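Local coordinates for phosphodiesterase (Salpingoeca rosetta, PDB 7CJ3), which is a membrane protein of the rhodopsin kind, modelled here as its transmembrane domain, a helix bundle that holds retinal, at residues 89-94 against 145-150; 198-203 against 221-226. All coordinates share one frame; numbering follows the deposited sequence.

Contact 1: 89-94 against 145-150; sequences RVLSGI and CGLASR
Leu147 reaches from the end of helix 128-149 into the side of helix 86-111, where Val90, Leu91 and Ile94 receive it. Its CB, the first atom outward, lies 3.7 Å from Leu91 CD2, a methyl that also reaches toward the backbone, 4.1 Å from Ala148 N. At CG the chain turns: CG stands beside the backbone N and anti to the carbonyl carbon (chi1 -62°), and with chi2 extended CD1 is carried on to the opposite helix. There Leu147 CD1 meets two partners, Val90 CG1 at 3.5 Å and Ile94 CD1 at 3.9 Å, so this one methyl sits between side chains one helical turn apart. Leu91 and Leu147 run past each other in opposite senses, each pointing at the other's helix, while Val90 meets Leu147 nearly at a right angle.

No hydrogen bond links the two segments, and the side-chain contacts are few and apolar, burying 165 Å² in all. The axes of the two short helical segments come no closer than 10.5 Å and run nearly antiparallel, at 162°, so the gap is bridged by side-chain ends. A polar tie between the same helices comes from Trp144, just before the second segment, whose NE1 hydrogen-bonds to Leu91 O. Val90 and Ile94 also touch Val21 of helix 17-41, which places that helix beside this seam.

At the far side of helix 128-149, Ser149 OG turns back to bond Cys145 O, 2.9 Å away. Directly after it, Arg150 takes a positive phi and closes the last turn as a Schellman motif. The whole is antiparallel packing of two membrane-spanning helices near their ends, within the helical bundle of a bacteriorhodopsin-like domain.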
# COMPACT_ATOMS: atom_id res chain seq x y z
N ARG B 89 -15.42 0.59 -16.18
CA ARG B 89 -16.19 0.68 -14.92
C ARG B 89 -16.36 -0.71 -14.35
O ARG B 89 -16.04 -0.91 -13.16
CB ARG B 89 -17.54 1.36 -15.15
N VAL B 90 -16.79 -1.65 -15.20
CA VAL B 90 -17.07 -3.07 -14.84
C VAL B 90 -15.79 -3.69 -14.27
O VAL B 90 -15.85 -4.35 -13.24
CB VAL B 90 -17.58 -3.87 -16.05
CG1 VAL B 90 -16.90 -5.22 -16.18
CG2 VAL B 90 -19.09 -4.04 -15.99
N LEU B 91 -14.65 -3.44 -14.92
CA LEU B 91 -13.37 -4.07 -14.56
C LEU B 91 -12.84 -3.42 -13.29
O LEU B 91 -12.33 -4.18 -12.48
CB LEU B 91 -12.38 -3.96 -15.73
CG LEU B 91 -12.72 -4.82 -16.96
CD1 LEU B 91 -11.86 -4.39 -18.15
CD2 LEU B 91 -12.56 -6.33 -16.66
N SER B 92 -12.96 -2.10 -13.12
CA SER B 92 -12.43 -1.38 -11.92
C SER B 92 -13.33 -1.67 -10.70
O SER B 92 -12.81 -1.61 -9.57
CB SER B 92 -12.27 0.09 -12.15
OG SER B 92 -13.49 0.69 -12.56
N GLY B 93 -14.61 -1.96 -10.95
CA GLY B 93 -15.61 -2.31 -9.92
C GLY B 93 -15.28 -3.63 -9.24
O GLY B 93 -15.28 -3.65 -7.98
N ILE B 94 -14.96 -4.66 -10.03
CA ILE B 94 -14.62 -6.04 -9.55
C ILE B 94 -13.35 -5.98 -8.68
O ILE B 94 -13.26 -6.71 -7.66
CB ILE B 94 -14.49 -7.05 -10.71
CG1 ILE B 94 -15.71 -7.03 -11.63
CG2 ILE B 94 -14.21 -8.45 -10.19
CD1 ILE B 94 -15.82 -8.16 -12.62
N CYS B 145 -10.47 -11.86 -15.58
CA CYS B 145 -9.49 -12.13 -16.65
C CYS B 145 -10.26 -12.39 -17.94
O CYS B 145 -9.79 -11.91 -19.01
CB CYS B 145 -8.57 -13.30 -16.31
SG CYS B 145 -7.31 -12.91 -15.05
N GLY B 146 -11.40 -13.11 -17.81
CA GLY B 146 -12.39 -13.42 -18.87
C GLY B 146 -12.96 -12.17 -19.54
O GLY B 146 -13.02 -12.14 -20.78
N LEU B 147 -13.37 -11.16 -18.77
CA LEU B 147 -13.93 -9.91 -19.34
C LEU B 147 -12.85 -9.17 -20.12
O LEU B 147 -13.16 -8.69 -21.23
CB LEU B 147 -14.50 -9.03 -18.22
CG LEU B 147 -15.66 -9.65 -17.43
CD1 LEU B 147 -16.24 -8.60 -16.49
CD2 LEU B 147 -16.71 -10.22 -18.37
N ALA B 148 -11.64 -9.08 -19.55
CA ALA B 148 -10.48 -8.40 -20.17
C ALA B 148 -10.15 -9.04 -21.53
O ALA B 148 -9.73 -8.29 -22.43
CB ALA B 148 -9.28 -8.46 -19.26
N SER B 149 -10.35 -10.35 -21.67
CA SER B 149 -9.90 -11.15 -22.83
C SER B 149 -11.08 -11.66 -23.69
O SER B 149 -10.82 -12.42 -24.65
CB SER B 149 -9.01 -12.29 -22.34
OG SER B 149 -9.72 -13.24 -21.53
N ARG B 150 -12.33 -11.27 -23.38
CA ARG B 150 -13.56 -11.70 -24.09
C ARG B 150 -13.51 -13.20 -24.35
O ARG B 150 -13.71 -13.62 -25.50
CB ARG B 150 -13.72 -10.93 -25.41
CG ARG B 150 -13.59 -9.41 -25.28
CD ARG B 150 -14.80 -8.69 -24.74
NE ARG B 150 -14.60 -7.28 -24.98
CZ ARG B 150 -15.52 -6.34 -24.87
NH1 ARG B 150 -16.74 -6.64 -24.45
NH2 ARG B 150 -15.23 -5.07 -25.11

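Contact 2: 198-203 against 221-226. With OLC ((2R)-2,3-dihydroxypropyl (9Z)-octadec-9-enoate), chain N; OLC ((2R)-2,3-dihydroxypropyl (9Z)-octadec-9-enoate), chain O.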
# COMPACT_ATOMS: atom_id res chain seq x y z
N HIS B 198 -4.16 -22.34 -18.99
CA HIS B 198 -5.43 -21.97 -19.65
C HIS B 198 -5.67 -20.47 -19.50
O HIS B 198 -6.17 -19.87 -20.48
CB HIS B 198 -6.60 -22.81 -19.14
CG HIS B 198 -6.69 -24.14 -19.82
ND1 HIS B 198 -6.04 -25.26 -19.36
CD2 HIS B 198 -7.37 -24.51 -20.93
CE1 HIS B 198 -6.35 -26.28 -20.16
NE2 HIS B 198 -7.15 -25.83 -21.14
N MET B 199 -5.30 -19.89 -18.36
CA MET B 199 -5.35 -18.42 -18.17
C MET B 199 -4.46 -17.76 -19.23
O MET B 199 -4.93 -16.79 -19.87
CB MET B 199 -4.86 -18.00 -16.79
CG MET B 199 -4.94 -16.51 -16.56
SD MET B 199 -3.40 -15.60 -16.95
CE MET B 199 -2.21 -16.56 -16.00
N TRP B 200 -3.22 -18.26 -19.35
CA TRP B 200 -2.20 -17.79 -20.34
C TRP B 200 -2.82 -17.90 -21.75
O TRP B 200 -2.77 -16.90 -22.49
CB TRP B 200 -0.88 -18.56 -20.16
CG TRP B 200 0.27 -17.99 -20.93
CD1 TRP B 200 0.60 -18.25 -22.23
CD2 TRP B 200 1.24 -17.03 -20.47
NE1 TRP B 200 1.70 -17.53 -22.60
CE2 TRP B 200 2.10 -16.76 -21.55
CE3 TRP B 200 1.46 -16.37 -19.26
CZ2 TRP B 200 3.15 -15.85 -21.45
CZ3 TRP B 200 2.51 -15.48 -19.16
CH2 TRP B 200 3.34 -15.23 -20.25
N GLY B 201 -3.49 -19.01 -22.03
CA GLY B 201 -4.18 -19.29 -23.31
C GLY B 201 -5.17 -18.20 -23.71
O GLY B 201 -5.05 -17.67 -24.84
N MET B 202 -6.12 -17.88 -22.84
CA MET B 202 -7.30 -17.03 -23.19
C MET B 202 -6.85 -15.58 -23.41
O MET B 202 -7.43 -14.92 -24.30
CB MET B 202 -8.41 -17.12 -22.13
CG MET B 202 -8.06 -16.51 -20.79
SD MET B 202 -9.53 -16.37 -19.70
CE MET B 202 -9.85 -18.10 -19.33
N PHE B 203 -5.85 -15.11 -22.67
CA PHE B 203 -5.17 -13.81 -22.93
C PHE B 203 -4.49 -13.83 -24.30
O PHE B 203 -4.51 -12.77 -24.96
CB PHE B 203 -4.13 -13.52 -21.87
CG PHE B 203 -4.70 -12.87 -20.64
CD1 PHE B 203 -5.13 -11.56 -20.68
CD2 PHE B 203 -4.83 -13.58 -19.46
CE1 PHE B 203 -5.64 -10.95 -19.54
CE2 PHE B 203 -5.36 -12.98 -18.33
CZ PHE B 203 -5.75 -11.66 -18.38
N ALA B 221 -1.07 -4.78 -22.73
CA ALA B 221 -1.63 -4.82 -21.36
C ALA B 221 -2.15 -6.23 -21.05
O ALA B 221 -1.94 -6.69 -19.93
CB ALA B 221 -2.69 -3.78 -21.20
N LEU B 222 -2.77 -6.90 -22.02
CA LEU B 222 -3.17 -8.32 -21.90
C LEU B 222 -1.94 -9.17 -21.56
O LEU B 222 -2.07 -10.11 -20.77
CB LEU B 222 -3.85 -8.81 -23.19
CG LEU B 222 -5.38 -8.68 -23.22
CD1 LEU B 222 -5.81 -7.28 -23.60
CD2 LEU B 222 -6.01 -9.67 -24.19
N HIS B 223 -0.76 -8.84 -22.11
CA HIS B 223 0.48 -9.61 -21.87
C HIS B 223 1.01 -9.35 -20.46
O HIS B 223 1.39 -10.32 -19.76
CB HIS B 223 1.56 -9.33 -22.93
CG HIS B 223 2.77 -10.19 -22.74
ND1 HIS B 223 3.97 -9.68 -22.29
CD2 HIS B 223 2.93 -11.52 -22.83
CE1 HIS B 223 4.83 -10.66 -22.15
NE2 HIS B 223 4.21 -11.81 -22.46
N LEU B 224 1.07 -8.07 -20.06
CA LEU B 224 1.53 -7.65 -18.71
C LEU B 224 0.63 -8.28 -17.63
O LEU B 224 1.16 -8.68 -16.58
CB LEU B 224 1.55 -6.13 -18.65
CG LEU B 224 2.73 -5.54 -19.40
CD1 LEU B 224 2.70 -4.03 -19.30
CD2 LEU B 224 4.04 -6.09 -18.87
N LEU B 225 -0.67 -8.43 -17.91
CA LEU B 225 -1.61 -9.07 -16.97
C LEU B 225 -1.27 -10.55 -16.76
O LEU B 225 -1.14 -10.95 -15.58
CB LEU B 225 -3.03 -8.84 -17.48
CG LEU B 225 -3.60 -7.46 -17.16
CD1 LEU B 225 -5.01 -7.29 -17.73
CD2 LEU B 225 -3.60 -7.18 -15.67
N ARG B 226 -1.17 -11.36 -17.82
CA ARG B 226 -0.88 -12.82 -17.71
C ARG B 226 0.51 -13.09 -17.08
O ARG B 226 0.68 -14.15 -16.44
CB ARG B 226 -1.03 -13.51 -19.06
CG ARG B 226 -0.09 -13.02 -20.15
CD ARG B 226 -0.36 -13.80 -21.43
NE ARG B 226 0.54 -13.48 -22.54
CZ ARG B 226 0.59 -14.16 -23.68
NH1 ARG B 226 -0.20 -15.19 -23.89
NH2 ARG B 226 1.43 -13.81 -24.64
C18 OLC N . 5.80 -22.90 -9.84
C10 OLC N . 2.71 -19.95 -19.00
C9 OLC N . 3.04 -19.87 -20.30
C17 OLC N . 5.83 -22.88 -11.36
C11 OLC N . 2.71 -21.19 -18.15
C8 OLC N . 3.46 -20.99 -21.20
C24 OLC N . -0.01 -16.78 -29.77
C16 OLC N . 4.58 -22.32 -12.07
C12 OLC N . 2.97 -20.85 -16.70
C7 OLC N . 3.19 -20.63 -22.66
C15 OLC N . 4.50 -22.74 -13.55
C13 OLC N . 3.72 -21.99 -15.95
C6 OLC N . 2.84 -21.86 -23.51
C14 OLC N . 3.89 -21.65 -14.44
C5 OLC N . 1.38 -22.38 -23.44
C4 OLC N . 0.24 -21.55 -24.11
C3 OLC N . 0.67 -20.48 -25.13
C2 OLC N . -0.38 -19.39 -25.46
C21 OLC N . 0.26 -15.92 -27.37
C1 OLC N . 0.32 -18.10 -25.97
C22 OLC N . 0.35 -15.58 -28.88
O19 OLC N . 1.44 -17.80 -25.55
O25 OLC N . -0.23 -16.30 -31.09
O23 OLC N . -0.47 -14.45 -29.25
O20 OLC N . -0.28 -17.21 -27.00
C18 OLC O . 3.60 -33.52 -8.83
C10 OLC O . -1.22 -30.41 -15.23
C9 OLC O . -1.98 -29.96 -16.22
C17 OLC O . 3.07 -34.32 -10.01
C11 OLC O . 0.28 -30.59 -15.30
C8 OLC O . -1.46 -29.61 -17.59
C24 OLC O . -3.24 -32.10 -25.87
C16 OLC O . 2.12 -33.45 -10.84
C12 OLC O . 0.69 -31.61 -14.25
C7 OLC O . -2.56 -29.03 -18.48
C15 OLC O . 2.36 -33.52 -12.36
C13 OLC O . 1.75 -31.13 -13.24
C6 OLC O . -2.13 -29.27 -19.93
C14 OLC O . 2.84 -32.19 -12.98
C5 OLC O . -2.59 -28.21 -20.92
C4 OLC O . -4.09 -28.11 -20.94
C3 OLC O . -4.84 -29.33 -21.52
C2 OLC O . -4.46 -29.65 -22.97
C21 OLC O . -5.46 -30.99 -26.20
C1 OLC O . -5.61 -30.30 -23.74
C22 OLC O . -3.97 -30.93 -26.55
O19 OLC O . -6.40 -31.04 -23.18
O25 OLC O . -1.99 -31.67 -25.29
O23 OLC O . -3.78 -30.95 -27.98
O20 OLC O . -5.80 -30.05 -25.17
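The guanidinium of Arg226 lies flat on the indole of Trp200, the planes only 11° apart and the centres 4.0 Å from each other, a stacked cation-pi pair. Arg226 CD sits over the middle of the six-membered ring, 3.7 Å from its centroid, as a CH-pi contact. CG of the arginine stands between the backbone N and the carbonyl carbon (chi1 61°), and the chain then runs extended across the indole. A weak bond of 3.4 Å from Arg226 NH1 to Trp200 O adds to the hold. The opposite indole face is covered by C9 of the OLC of chain N, whose O19 accepts a hydrogen bond from Trp200 NE1 at 3.0 Å.

Phe203 passes Arg226 in the reverse direction, its ring turned 56° from the guanidinium. Leu222 CG sits at the edge of that ring, in plane, 3.8 Å from Phe203 CD1, while Leu225 CB approaches Phe203 CE1 at 3.9 Å. Met199 brings SD to within 3.8 Å of Arg226 CB.

Segments 198-203 and 221-226, on helices 178-207 and 219-233, run almost exactly antiparallel here, with helix 250-277 packed against Leu225 and that OLC lying against Trp200.

Overall arrangement
From the N terminus, the chain passes through helices 17-41, 45-54 and 58-81 before helix 86-111 supplies the first half of contact 1. That contact closes when helix 128-149 comes back alongside, after 50 intervening residues that include the small hairpin of strands 117-118 and 125-126. Helix 153-173 follows, and contact 2 then opens on helix 178-207 and closes, after 17 intervening residues, on helix 219-233. The two loops are in series, neither nested nor crossed. They meet nevertheless: Cys145 and Ser149 pack on Phe203, and Gly146 and Ser149 on Met202. Helices 86-111, 128-149, 178-207 and 219-233 are thereby tied in succession, with the contact centres 13 Å apart.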